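Local coordinates for hypothetical protein PA1835 (PDB 1YOC), which is of unknown function but adopts the hot-dog fold and resembles PaaI-type thioesterases, so it may act on acyl thioesters, at residues 77-86 against 116-124; 28-39 against 65-76. All blocks are in the same frame, centred on the assembly; numbering follows the deposited sequence.

Contact 1 of 2, residues 77-86 against 116-124; sequences MTDASIPAGH and WQATGNLVV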
ATOM      1  N   MET B  77      -0.768   8.808  14.347  1.00 10.80           N
ATOM      2  CA  MET B  77      -0.336   8.649  15.752  1.00 10.88           C
ATOM      3  C   MET B  77       1.085   9.248  15.964  1.00 11.81           C
ATOM      4  O   MET B  77       1.350   9.891  16.973  1.00 12.62           O
ATOM      5  CB  MET B  77      -0.303   7.170  16.159  1.00 11.03           C
ATOM      6  CG  MET B  77       0.217   6.973  17.596  1.00 12.34           C
ATOM      7  SD  MET B  77      -0.010   5.290  18.200  1.00 13.05           S
ATOM      8  CE  MET B  77       1.135   4.443  17.073  1.00 13.27           C
ATOM      9  N   THR B  78       2.009   8.989  15.046  1.00 11.60           N
ATOM     10  CA  THR B  78       3.378   9.520  15.172  1.00 11.09           C
ATOM     11  C   THR B  78       3.358  11.046  15.246  1.00 12.04           C
ATOM     12  O   THR B  78       4.005  11.644  16.129  1.00 11.52           O
ATOM     13  CB  THR B  78       4.234   9.052  13.995  1.00 10.37           C
ATOM     14  OG1 THR B  78       4.332   7.618  14.041  1.00  9.96           O
ATOM     15  CG2 THR B  78       5.659   9.687  14.043  1.00 11.04           C
ATOM     16  N   ASP B  79       2.585  11.653  14.352  1.00 11.43           N
ATOM     17  CA  ASP B  79       2.433  13.116  14.309  1.00 12.20           C
ATOM     18  C   ASP B  79       1.869  13.656  15.637  1.00 12.71           C
ATOM     19  O   ASP B  79       2.267  14.739  16.106  1.00 11.51           O
ATOM     20  CB  ASP B  79       1.492  13.515  13.167  1.00 13.24           C
ATOM     21  CG  ASP B  79       1.550  15.008  12.850  1.00 14.68           C
ATOM     22  OD1 ASP B  79       2.631  15.453  12.387  1.00 15.69           O
ATOM     23  OD2 ASP B  79       0.526  15.721  13.084  1.00 14.91           O
ATOM     24  N   ALA B  80       0.939  12.915  16.215  1.00 12.60           N
ATOM     25  CA  ALA B  80       0.314  13.323  17.488  1.00 14.51           C
ATOM     26  C   ALA B  80       1.175  13.044  18.722  1.00 14.34           C
ATOM     27  O   ALA B  80       0.971  13.649  19.779  1.00 16.36           O
ATOM     28  CB  ALA B  80      -1.051  12.585  17.667  1.00 14.30           C
ATOM     29  N   SER B  81       2.167  12.166  18.582  1.00 12.65           N
ATOM     30  CA  SER B  81       2.947  11.732  19.731  1.00 12.60           C
ATOM     31  C   SER B  81       4.352  12.272  19.955  1.00 13.79           C
ATOM     32  O   SER B  81       4.785  12.387  21.115  1.00 13.45           O
ATOM     33  CB  SER B  81       3.010  10.202  19.745  1.00 11.13           C
ATOM     34  OG  SER B  81       1.723   9.637  19.560  1.00 11.18           O
ATOM     35  N   ILE B  82       5.084  12.587  18.885  1.00 13.86           N
ATOM     36  CA  ILE B  82       6.450  13.070  19.120  1.00 12.55           C
ATOM     37  C   ILE B  82       6.393  14.535  19.543  1.00 14.62           C
ATOM     38  O   ILE B  82       5.395  15.204  19.317  1.00 14.87           O
ATOM     39  CB  ILE B  82       7.316  12.948  17.854  1.00 13.15           C
ATOM     40  CG1 ILE B  82       6.723  13.811  16.733  1.00 14.63           C
ATOM     41  CG2 ILE B  82       7.372  11.454  17.417  1.00 13.01           C
ATOM     42  CD1 ILE B  82       7.595  13.857  15.467  1.00 15.99           C
ATOM     43  N   PRO B  83       7.471  15.036  20.178  1.00 16.10           N
ATOM     44  CA  PRO B  83       7.568  16.429  20.636  1.00 17.48           C
ATOM     45  C   PRO B  83       7.406  17.354  19.438  1.00 18.76           C
ATOM     46  O   PRO B  83       7.838  17.012  18.316  1.00 19.78           O
ATOM     47  CB  PRO B  83       8.990  16.507  21.239  1.00 17.45           C
ATOM     48  CG  PRO B  83       9.248  15.120  21.678  1.00 15.72           C
ATOM     49  CD  PRO B  83       8.674  14.289  20.539  1.00 15.25           C
ATOM     50  N   ALA B  84       6.793  18.521  19.652  1.00 19.67           N
ATOM     51  CA  ALA B  84       6.561  19.481  18.566  1.00 22.09           C
ATOM     52  C   ALA B  84       7.842  19.896  17.834  1.00 23.14           C
ATOM     53  O   ALA B  84       7.804  20.253  16.652  1.00 26.23           O
ATOM     54  CB  ALA B  84       5.837  20.715  19.104  1.00 22.37           C
ATOM     55  N   GLY B  85       8.967  19.827  18.531  1.00 23.63           N
ATOM     56  CA  GLY B  85      10.244  20.175  17.922  1.00 25.08           C
ATOM     57  C   GLY B  85      10.869  19.056  17.085  1.00 24.58           C
ATOM     58  O   GLY B  85      11.934  19.231  16.516  1.00 26.20           O
ATOM     59  N   HIS B  86      10.212  17.904  16.996  1.00 23.04           N
ATOM     60  CA  HIS B  86      10.766  16.800  16.208  1.00 20.94           C
ATOM     61  C   HIS B  86       9.993  16.672  14.915  1.00 19.72           C
ATOM     62  O   HIS B  86       8.891  17.182  14.777  1.00 19.03           O
ATOM     63  CB  HIS B  86      10.646  15.477  16.996  1.00 20.97           C
ATOM     64  CG  HIS B  86      11.590  15.357  18.155  1.00 21.75           C
ATOM     65  ND1 HIS B  86      12.405  16.388  18.572  1.00 23.20           N
ATOM     66  CD2 HIS B  86      11.876  14.306  18.961  1.00 21.72           C
ATOM     67  CE1 HIS B  86      13.155  15.976  19.580  1.00 21.85           C
ATOM     68  NE2 HIS B  86      12.853  14.715  19.835  1.00 24.94           N
ATOM     69  N   TRP B 116       8.307   7.948  22.709  1.00 14.73           N
ATOM     70  CA  TRP B 116       8.005   9.002  21.760  1.00 14.62           C
ATOM     71  C   TRP B 116       8.877  10.233  21.878  1.00 15.59           C
ATOM     72  O   TRP B 116       8.775  11.142  21.060  1.00 15.11           O
ATOM     73  CB  TRP B 116       6.534   9.409  21.878  1.00 13.90           C
ATOM     74  CG  TRP B 116       5.586   8.345  21.439  1.00 12.46           C
ATOM     75  CD1 TRP B 116       4.777   7.600  22.223  1.00 12.50           C
ATOM     76  CD2 TRP B 116       5.364   7.909  20.085  1.00 13.09           C
ATOM     77  NE1 TRP B 116       4.039   6.711  21.449  1.00 12.59           N
ATOM     78  CE2 TRP B 116       4.386   6.888  20.130  1.00 13.32           C
ATOM     79  CE3 TRP B 116       5.906   8.279  18.844  1.00 13.67           C
ATOM     80  CZ2 TRP B 116       3.930   6.238  18.987  1.00 12.54           C
ATOM     81  CZ3 TRP B 116       5.453   7.618  17.691  1.00 13.35           C
ATOM     82  CH2 TRP B 116       4.475   6.613  17.778  1.00 15.17           C
ATOM     83  N   GLN B 117       9.711  10.277  22.899  1.00 16.77           N
ATOM     84  CA  GLN B 117      10.582  11.448  23.013  1.00 20.87           C
ATOM     85  C   GLN B 117      11.931  11.177  22.347  1.00 20.60           C
ATOM     86  O   GLN B 117      12.741  12.092  22.188  1.00 20.06           O
ATOM     87  CB  GLN B 117      10.766  11.846  24.491  1.00 22.40           C
ATOM     88  CG  GLN B 117       9.727  12.863  24.983  1.00 28.92           C
ATOM     89  CD  GLN B 117       8.317  12.312  24.955  1.00 31.92           C
ATOM     90  OE1 GLN B 117       8.044  11.272  25.562  1.00 36.51           O
ATOM     91  NE2 GLN B 117       7.406  12.999  24.245  1.00 33.55           N
ATOM     92  N   ALA B 118      12.165   9.927  21.955  1.00 20.30           N
ATOM     93  CA  ALA B 118      13.430   9.539  21.333  1.00 21.04           C
ATOM     94  C   ALA B 118      13.545   9.912  19.846  1.00 20.44           C
ATOM     95  O   ALA B 118      12.552   9.958  19.120  1.00 19.22           O
ATOM     96  CB  ALA B 118      13.663   8.012  21.530  1.00 20.59           C
ATOM     97  N   THR B 119      14.760  10.217  19.386  1.00 21.79           N
ATOM     98  CA  THR B 119      14.948  10.532  17.967  1.00 20.65           C
ATOM     99  C   THR B 119      15.519   9.241  17.374  1.00 19.37           C
ATOM    100  O   THR B 119      15.920   8.348  18.106  1.00 21.59           O
ATOM    101  CB  THR B 119      15.944  11.713  17.728  1.00 21.27           C
ATOM    102  OG1 THR B 119      17.167  11.463  18.434  1.00 22.31           O
ATOM    103  CG2 THR B 119      15.346  13.036  18.166  1.00 21.58           C
ATOM    104  N   GLY B 120      15.565   9.142  16.051  1.00 20.13           N
ATOM    105  CA  GLY B 120      16.053   7.918  15.431  1.00 16.50           C
ATOM    106  C   GLY B 120      14.847   7.138  14.883  1.00 16.22           C
ATOM    107  O   GLY B 120      13.771   7.706  14.680  1.00 15.85           O
ATOM    108  N   ASN B 121      15.020   5.836  14.684  1.00 15.17           N
ATOM    109  CA  ASN B 121      13.962   4.991  14.148  1.00 15.83           C
ATOM    110  C   ASN B 121      13.020   4.500  15.207  1.00 14.95           C
ATOM    111  O   ASN B 121      13.458   3.947  16.210  1.00 17.37           O
ATOM    112  CB  ASN B 121      14.591   3.783  13.442  1.00 15.68           C
ATOM    113  CG  ASN B 121      15.333   4.195  12.201  1.00 17.03           C
ATOM    114  OD1 ASN B 121      16.532   3.887  12.011  1.00 18.51           O
ATOM    115  ND2 ASN B 121      14.643   4.919  11.356  1.00 14.58           N
ATOM    116  N   LEU B 122      11.737   4.717  14.997  1.00 13.87           N
ATOM    117  CA  LEU B 122      10.710   4.218  15.925  1.00 13.95           C
ATOM    118  C   LEU B 122       9.882   3.277  15.047  1.00 13.79           C
ATOM    119  O   LEU B 122       9.491   3.650  13.922  1.00 13.93           O
ATOM    120  CB  LEU B 122       9.807   5.352  16.444  1.00 14.65           C
ATOM    121  CG  LEU B 122      10.496   6.568  17.083  1.00 19.86           C
ATOM    122  CD1 LEU B 122       9.408   7.516  17.715  1.00 18.59           C
ATOM    123  CD2 LEU B 122      11.480   6.097  18.140  1.00 19.63           C
ATOM    124  N   VAL B 123       9.618   2.073  15.544  1.00 13.24           N
ATOM    125  CA  VAL B 123       8.860   1.085  14.777  1.00 13.18           C
ATOM    126  C   VAL B 123       7.438   1.022  15.315  1.00 10.77           C
ATOM    127  O   VAL B 123       7.186   0.566  16.424  1.00 10.00           O
ATOM    128  CB  VAL B 123       9.569  -0.314  14.842  1.00 13.84           C
ATOM    129  CG1 VAL B 123       8.865  -1.315  13.920  1.00 12.25           C
ATOM    130  CG2 VAL B 123      11.060  -0.150  14.469  1.00 16.65           C
ATOM    131  N   VAL B 124       6.498   1.506  14.511  1.00 11.03           N
ATOM    132  CA  VAL B 124       5.100   1.546  14.920  1.00 10.62           C
ATOM    133  C   VAL B 124       4.318   0.307  14.462  1.00  9.39           C
ATOM    134  O   VAL B 124       4.256  -0.019  13.266  1.00  9.46           O
ATOM    135  CB  VAL B 124       4.431   2.778  14.334  1.00 12.13           C
ATOM    136  CG1 VAL B 124       2.983   2.837  14.797  1.00 13.09           C
ATOM    137  CG2 VAL B 124       5.238   4.025  14.715  1.00 12.28           C
TER

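Contact 2 of 2, residues 28-39 against 65-76; sequences YFASIAPQFVEL and ALCNAAELAAGT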
ATOM      1  N   TYR B  28      -4.892  10.626  -1.316  1.00 11.52           N
ATOM      2  CA  TYR B  28      -4.918   9.194  -1.505  1.00 11.45           C
ATOM      3  C   TYR B  28      -5.587   8.411  -0.372  1.00 10.71           C
ATOM      4  O   TYR B  28      -6.042   7.308  -0.606  1.00 10.96           O
ATOM      5  CB  TYR B  28      -3.511   8.635  -1.852  1.00  9.38           C
ATOM      6  CG  TYR B  28      -3.606   7.266  -2.485  1.00 10.73           C
ATOM      7  CD1 TYR B  28      -4.295   7.075  -3.700  1.00  9.60           C
ATOM      8  CD2 TYR B  28      -3.051   6.137  -1.842  1.00 10.29           C
ATOM      9  CE1 TYR B  28      -4.434   5.781  -4.241  1.00 11.82           C
ATOM     10  CE2 TYR B  28      -3.176   4.857  -2.385  1.00 11.12           C
ATOM     11  CZ  TYR B  28      -3.865   4.689  -3.560  1.00  9.65           C
ATOM     12  OH  TYR B  28      -4.038   3.425  -4.022  1.00 11.59           O
ATOM     13  N   PHE B  29      -5.644   8.951   0.836  1.00 11.24           N
ATOM     14  CA  PHE B  29      -6.327   8.231   1.908  1.00 12.38           C
ATOM     15  C   PHE B  29      -7.828   8.077   1.607  1.00 12.17           C
ATOM     16  O   PHE B  29      -8.470   7.118   2.045  1.00 11.66           O
ATOM     17  CB  PHE B  29      -6.118   8.934   3.241  1.00 12.10           C
ATOM     18  CG  PHE B  29      -4.755   8.681   3.841  1.00 12.40           C
ATOM     19  CD1 PHE B  29      -4.265   7.378   3.981  1.00 10.46           C
ATOM     20  CD2 PHE B  29      -3.979   9.739   4.307  1.00 11.05           C
ATOM     21  CE1 PHE B  29      -3.025   7.144   4.590  1.00 10.60           C
ATOM     22  CE2 PHE B  29      -2.758   9.501   4.915  1.00 11.42           C
ATOM     23  CZ  PHE B  29      -2.283   8.205   5.060  1.00 11.69           C
ATOM     24  N   ALA B  30      -8.368   9.001   0.821  1.00 12.86           N
ATOM     25  CA  ALA B  30      -9.784   8.962   0.435  1.00 13.70           C
ATOM     26  C   ALA B  30     -10.117   7.711  -0.373  1.00 12.82           C
ATOM     27  O   ALA B  30     -11.272   7.292  -0.423  1.00 14.63           O
ATOM     28  CB  ALA B  30     -10.155  10.253  -0.391  1.00 13.36           C
ATOM     29  N   SER B  31      -9.110   7.102  -0.995  1.00 12.45           N
ATOM     30  CA  SER B  31      -9.328   5.895  -1.792  1.00 11.54           C
ATOM     31  C   SER B  31      -9.892   4.769  -0.923  1.00 11.27           C
ATOM     32  O   SER B  31     -10.487   3.836  -1.467  1.00  9.99           O
ATOM     33  CB  SER B  31      -8.042   5.400  -2.502  1.00 11.67           C
ATOM     34  OG  SER B  31      -7.016   5.020  -1.572  1.00 13.19           O
ATOM     35  N   ILE B  32      -9.698   4.823   0.402  1.00 10.09           N
ATOM     36  CA  ILE B  32     -10.332   3.783   1.237  1.00  9.82           C
ATOM     37  C   ILE B  32     -11.478   4.342   2.099  1.00 10.95           C
ATOM     38  O   ILE B  32     -12.098   3.589   2.844  1.00 12.12           O
ATOM     39  CB  ILE B  32      -9.326   3.033   2.155  1.00 10.06           C
ATOM     40  CG1 ILE B  32      -8.638   3.990   3.138  1.00 11.16           C
ATOM     41  CG2 ILE B  32      -8.249   2.328   1.297  1.00  9.99           C
ATOM     42  CD1 ILE B  32      -7.821   3.223   4.241  1.00  9.79           C
ATOM     43  N   ALA B  33     -11.784   5.635   1.967  1.00 11.82           N
ATOM     44  CA  ALA B  33     -12.895   6.279   2.728  1.00 12.63           C
ATOM     45  C   ALA B  33     -12.825   5.929   4.209  1.00 11.74           C
ATOM     46  O   ALA B  33     -13.755   5.394   4.792  1.00 12.91           O
ATOM     47  CB  ALA B  33     -14.250   5.819   2.137  1.00 14.04           C
ATOM     48  N   PRO B  34     -11.707   6.263   4.859  1.00 12.50           N
ATOM     49  CA  PRO B  34     -11.536   5.941   6.278  1.00 12.73           C
ATOM     50  C   PRO B  34     -12.180   6.909   7.278  1.00 13.51           C
ATOM     51  O   PRO B  34     -12.609   8.014   6.911  1.00 13.81           O
ATOM     52  CB  PRO B  34     -10.012   5.946   6.412  1.00 11.07           C
ATOM     53  CG  PRO B  34      -9.641   7.198   5.543  1.00 11.62           C
ATOM     54  CD  PRO B  34     -10.635   7.167   4.379  1.00 11.35           C
ATOM     55  N   GLN B  35     -12.264   6.462   8.530  1.00 11.90           N
ATOM     56  CA  GLN B  35     -12.753   7.315   9.621  1.00 13.63           C
ATOM     57  C   GLN B  35     -11.869   6.965  10.813  1.00 12.95           C
ATOM     58  O   GLN B  35     -11.329   5.840  10.897  1.00 16.15           O
ATOM     59  CB  GLN B  35     -14.207   6.975   9.982  1.00 14.14           C
ATOM     60  CG  GLN B  35     -15.210   7.235   8.861  1.00 14.90           C
ATOM     61  CD  GLN B  35     -15.384   8.734   8.618  1.00 17.58           C
ATOM     62  OE1 GLN B  35     -15.123   9.559   9.503  1.00 18.11           O
ATOM     63  NE2 GLN B  35     -15.825   9.085   7.427  1.00 17.48           N
ATOM     64  N   PHE B  36     -11.671   7.904  11.713  1.00 13.61           N
ATOM     65  CA  PHE B  36     -10.925   7.579  12.931  1.00 14.40           C
ATOM     66  C   PHE B  36     -11.954   7.250  14.016  1.00 16.66           C
ATOM     67  O   PHE B  36     -12.996   7.945  14.136  1.00 15.63           O
ATOM     68  CB  PHE B  36     -10.126   8.774  13.442  1.00 13.70           C
ATOM     69  CG  PHE B  36      -8.754   8.873  12.854  1.00 13.85           C
ATOM     70  CD1 PHE B  36      -7.650   8.299  13.497  1.00 15.21           C
ATOM     71  CD2 PHE B  36      -8.559   9.515  11.639  1.00 12.23           C
ATOM     72  CE1 PHE B  36      -6.366   8.378  12.904  1.00 14.70           C
ATOM     73  CE2 PHE B  36      -7.315   9.595  11.065  1.00 13.38           C
ATOM     74  CZ  PHE B  36      -6.203   9.023  11.695  1.00 14.60           C
ATOM     75  N   VAL B  37     -11.655   6.206  14.797  1.00 16.36           N
ATOM     76  CA  VAL B  37     -12.487   5.811  15.944  1.00 18.43           C
ATOM     77  C   VAL B  37     -11.839   6.524  17.133  1.00 19.64           C
ATOM     78  O   VAL B  37     -12.522   7.079  18.016  1.00 19.18           O
ATOM     79  CB  VAL B  37     -12.429   4.290  16.218  1.00 20.32           C
ATOM     80  CG1 VAL B  37     -13.193   3.951  17.536  1.00 22.89           C
ATOM     81  CG2 VAL B  37     -13.017   3.554  15.064  1.00 21.31           C
ATOM     82  N   GLU B  38     -10.511   6.509  17.170  1.00 16.94           N
ATOM     83  CA  GLU B  38      -9.806   7.188  18.253  1.00 18.47           C
ATOM     84  C   GLU B  38      -8.445   7.686  17.814  1.00 16.32           C
ATOM     85  O   GLU B  38      -7.768   7.043  17.013  1.00 14.89           O
ATOM     86  CB  GLU B  38      -9.611   6.269  19.460  1.00 21.98           C
ATOM     87  CG  GLU B  38      -9.177   7.071  20.684  1.00 27.79           C
ATOM     88  CD  GLU B  38      -9.058   6.227  21.967  1.00 31.90           C
ATOM     89  OE1 GLU B  38      -9.642   5.118  22.020  1.00 32.27           O
ATOM     90  OE2 GLU B  38      -8.386   6.690  22.916  1.00 33.21           O
ATOM     91  N   LEU B  39      -8.030   8.823  18.356  1.00 14.25           N
ATOM     92  CA  LEU B  39      -6.720   9.353  18.008  1.00 16.22           C
ATOM     93  C   LEU B  39      -6.230  10.200  19.183  1.00 17.54           C
ATOM     94  O   LEU B  39      -6.916  11.124  19.611  1.00 17.49           O
ATOM     95  CB  LEU B  39      -6.814  10.228  16.749  1.00 14.92           C
ATOM     96  CG  LEU B  39      -5.507  10.905  16.326  1.00 15.97           C
ATOM     97  CD1 LEU B  39      -4.433   9.861  16.011  1.00 16.04           C
ATOM     98  CD2 LEU B  39      -5.724  11.803  15.109  1.00 18.90           C
ATOM     99  N   ALA B  65      -5.126  -1.758   0.337  1.00  7.56           N
ATOM    100  CA  ALA B  65      -6.098  -0.885   1.036  1.00  7.37           C
ATOM    101  C   ALA B  65      -5.837  -1.038   2.567  1.00  7.98           C
ATOM    102  O   ALA B  65      -5.947  -0.073   3.352  1.00  8.83           O
ATOM    103  CB  ALA B  65      -7.542  -1.318   0.691  1.00  6.98           C
ATOM    104  N   LEU B  66      -5.485  -2.248   2.989  1.00  7.72           N
ATOM    105  CA  LEU B  66      -5.168  -2.503   4.389  1.00  8.55           C
ATOM    106  C   LEU B  66      -3.886  -1.727   4.730  1.00  7.89           C
ATOM    107  O   LEU B  66      -3.751  -1.164   5.837  1.00  9.53           O
ATOM    108  CB  LEU B  66      -4.956  -4.024   4.632  1.00  9.70           C
ATOM    109  CG  LEU B  66      -6.160  -4.914   4.272  1.00 11.86           C
ATOM    110  CD1 LEU B  66      -5.730  -6.389   4.292  1.00 11.21           C
ATOM    111  CD2 LEU B  66      -7.304  -4.658   5.234  1.00 11.05           C
ATOM    112  N   CYS B  67      -2.916  -1.729   3.822  1.00  9.13           N
ATOM    113  CA  CYS B  67      -1.669  -0.985   4.081  1.00  8.81           C
ATOM    114  C   CYS B  67      -2.003   0.491   4.226  1.00  9.19           C
ATOM    115  O   CYS B  67      -1.399   1.191   5.056  1.00  9.03           O
ATOM    116  CB  CYS B  67      -0.654  -1.135   2.936  1.00  8.98           C
ATOM    117  SG  CYS B  67       0.083  -2.765   2.804  1.00 10.80           S
ATOM    118  N   ASN B  68      -2.922   0.984   3.386  1.00  8.48           N
ATOM    119  CA  ASN B  68      -3.292   2.398   3.468  1.00  9.80           C
ATOM    120  C   ASN B  68      -3.868   2.767   4.842  1.00  8.96           C
ATOM    121  O   ASN B  68      -3.554   3.839   5.409  1.00  9.34           O
ATOM    122  CB  ASN B  68      -4.303   2.720   2.367  1.00 10.98           C
ATOM    123  CG  ASN B  68      -4.131   4.149   1.790  1.00 14.28           C
ATOM    124  OD1 ASN B  68      -4.933   4.574   0.952  1.00 17.54           O
ATOM    125  ND2 ASN B  68      -3.081   4.873   2.213  1.00 10.78           N
ATOM    126  N   ALA B  69      -4.709   1.886   5.398  1.00  8.90           N
ATOM    127  CA  ALA B  69      -5.286   2.138   6.712  1.00  9.96           C
ATOM    128  C   ALA B  69      -4.152   2.164   7.760  1.00  9.45           C
ATOM    129  O   ALA B  69      -4.156   2.966   8.701  1.00  8.68           O
ATOM    130  CB  ALA B  69      -6.303   0.993   7.089  1.00  9.53           C
ATOM    131  N   ALA B  70      -3.187   1.258   7.599  1.00 10.51           N
ATOM    132  CA  ALA B  70      -2.061   1.161   8.551  1.00  9.32           C
ATOM    133  C   ALA B  70      -1.227   2.427   8.504  1.00 10.97           C
ATOM    134  O   ALA B  70      -0.835   2.982   9.544  1.00 10.74           O
ATOM    135  CB  ALA B  70      -1.188  -0.067   8.215  1.00  9.08           C
ATOM    136  N   GLU B  71      -0.969   2.902   7.290  1.00  9.96           N
ATOM    137  CA  GLU B  71      -0.190   4.120   7.126  1.00  9.90           C
ATOM    138  C   GLU B  71      -0.933   5.305   7.790  1.00  9.70           C
ATOM    139  O   GLU B  71      -0.311   6.173   8.416  1.00  9.41           O
ATOM    140  CB  GLU B  71      -0.037   4.410   5.642  1.00 12.47           C
ATOM    141  CG  GLU B  71       0.624   5.707   5.362  1.00 15.20           C
ATOM    142  CD  GLU B  71       2.124   5.582   5.282  1.00 21.92           C
ATOM    143  OE1 GLU B  71       2.718   4.676   5.952  1.00 20.93           O
ATOM    144  OE2 GLU B  71       2.689   6.433   4.539  1.00 23.78           O
ATOM    145  N   LEU B  72      -2.249   5.345   7.628  1.00 10.18           N
ATOM    146  CA  LEU B  72      -3.033   6.445   8.196  1.00 10.23           C
ATOM    147  C   LEU B  72      -2.966   6.409   9.726  1.00  9.02           C
ATOM    148  O   LEU B  72      -2.752   7.425  10.378  1.00  9.74           O
ATOM    149  CB  LEU B  72      -4.488   6.354   7.727  1.00 10.49           C
ATOM    150  CG  LEU B  72      -5.431   7.411   8.336  1.00  9.28           C
ATOM    151  CD1 LEU B  72      -5.051   8.831   7.934  1.00  8.71           C
ATOM    152  CD2 LEU B  72      -6.854   7.062   7.842  1.00 11.57           C
ATOM    153  N   ALA B  73      -3.143   5.227  10.298  1.00 10.18           N
ATOM    154  CA  ALA B  73      -3.102   5.118  11.761  1.00 11.04           C
ATOM    155  C   ALA B  73      -1.705   5.391  12.308  1.00 10.24           C
ATOM    156  O   ALA B  73      -1.542   6.173  13.261  1.00 10.58           O
ATOM    157  CB  ALA B  73      -3.566   3.738  12.200  1.00  9.44           C
ATOM    158  N   ALA B  74      -0.687   4.771  11.709  1.00  9.28           N
ATOM    159  CA  ALA B  74       0.661   4.919  12.236  1.00  9.64           C
ATOM    160  C   ALA B  74       1.196   6.304  12.080  1.00  8.90           C
ATOM    161  O   ALA B  74       1.799   6.844  13.010  1.00 10.10           O
ATOM    162  CB  ALA B  74       1.611   3.931  11.572  1.00  7.72           C
ATOM    163  N   GLY B  75       0.980   6.880  10.902  1.00  9.82           N
ATOM    164  CA  GLY B  75       1.497   8.193  10.637  1.00  8.89           C
ATOM    165  C   GLY B  75       0.815   9.257  11.476  1.00  9.45           C
ATOM    166  O   GLY B  75       1.488  10.134  12.027  1.00 10.34           O
ATOM    167  N   THR B  76      -0.512   9.193  11.568  1.00 10.88           N
ATOM    168  CA  THR B  76      -1.224  10.189  12.363  1.00 11.59           C
ATOM    169  C   THR B  76      -0.834  10.038  13.852  1.00 12.16           C
ATOM    170  O   THR B  76      -0.580  11.037  14.554  1.00 12.59           O
ATOM    171  CB  THR B  76      -2.729  10.062  12.176  1.00 13.10           C
ATOM    172  OG1 THR B  76      -3.037  10.237  10.776  1.00 18.24           O
ATOM    173  CG2 THR B  76      -3.452  11.231  12.912  1.00 16.45           C
TER

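Contact 1 of 2, residues 77-86 against 116-124
Ser81 lies against Trp116, and its OG has two partners: it donates to Met77 O at 2.6 Å and is also hydrogen-bonded to Gly42 N. The donor stands above the Met77 carbonyl plane, 35° out of it. This is where the long central helix of the hot-dog fold ends and the chain turns toward strand 86-97. Ser81 CB lies over the indole face, a CH-pi contact 3.5 Å from the centroid of the Trp116 five-membered ring. Trp116 is itself anchored, since NE1 is hydrogen-bonded to Gly111 O. Met77 CE and Ile82 CG2 both meet the indole at its edge, Ile82 CG2 lying 3.8 Å from Trp116 CE3. The Met77 sulfur makes a Met-aromatic contact obliquely. Past the helix, Ile82 CA lies 3.6 Å from Trp116 O, a CA-H...O contact with 156° at the hydrogen, and Pro83 CD crowds the same carbonyl. Farther along, the methyl of Thr119 sits over one face of the His86 ring. Met77 runs out anti to its own N (chi1 177°) and then bends at chi3, and this brings CE to Val124 CG1 at 3.3 Å, tighter than ordinary van der Waals contact.

Contact 2 of 2, residues 28-39 against 65-76
Leu72 reaches from the helix in among Phe29, Pro34 and Phe36, and each of its side-chain carbons meets one of them. CB lies 3.6 Å from Phe29 CE1. With chi1 at 176°, CG extends away from the Leu72 N and meets Phe36 CZ at 3.8 Å. There the chain forks: CD1 stands over the centre of the Phe29 ring, 3.8 Å from its centroid and 10° off the normal, a clean CH-pi contact, while CD2 touches Pro34 CG at 3.6 Å. Nearer the start of the helix, Ile32 lies along it, CG2 on Ala65 CB and CD1 on Ala69, one turn on. One turn beyond Leu72, Thr76 OG1 donates to Leu72 O (2.9 Å), which also accepts from Thr76 N, and this same hydroxyl lies at the edge of the Phe36 ring. The Thr76 methyl CG2 presses on Leu39 CD2 at a tight 3.2 Å. The second subunit closes in beside this packing: its His62 meets the Phe29 ring edge-to-face, and Tyr28 OH is hydrogen-bonded to its Ser31. This protein thus adds a packed loop and a dimer contact to a long helix embraced by an antiparallel sheet, the hallmark of the hot-dog fold.

Both contacts are built on helix 63-81, contact 2 on residues 65-76 and contact 1 on its last residues and the loop that follows. Their centres are about 18 Å apart. Along the chain both segments of contact 2 come before those of contact 1, and the two join the helix to different parts of one antiparallel sheet: contact 2 leads into edge strand 35-40, contact 1 into the inner strand 120-130. The two meet where Val124 CG1 packs on Ala74 CB at 3.7 Å. Contact 2 lies near the middle of the chain and beside the second subunit; contact 1 lies farther out, untouched by that subunit. Together they set successive parts of the central helix against the loop before strand 35-40 and against strand 120-130.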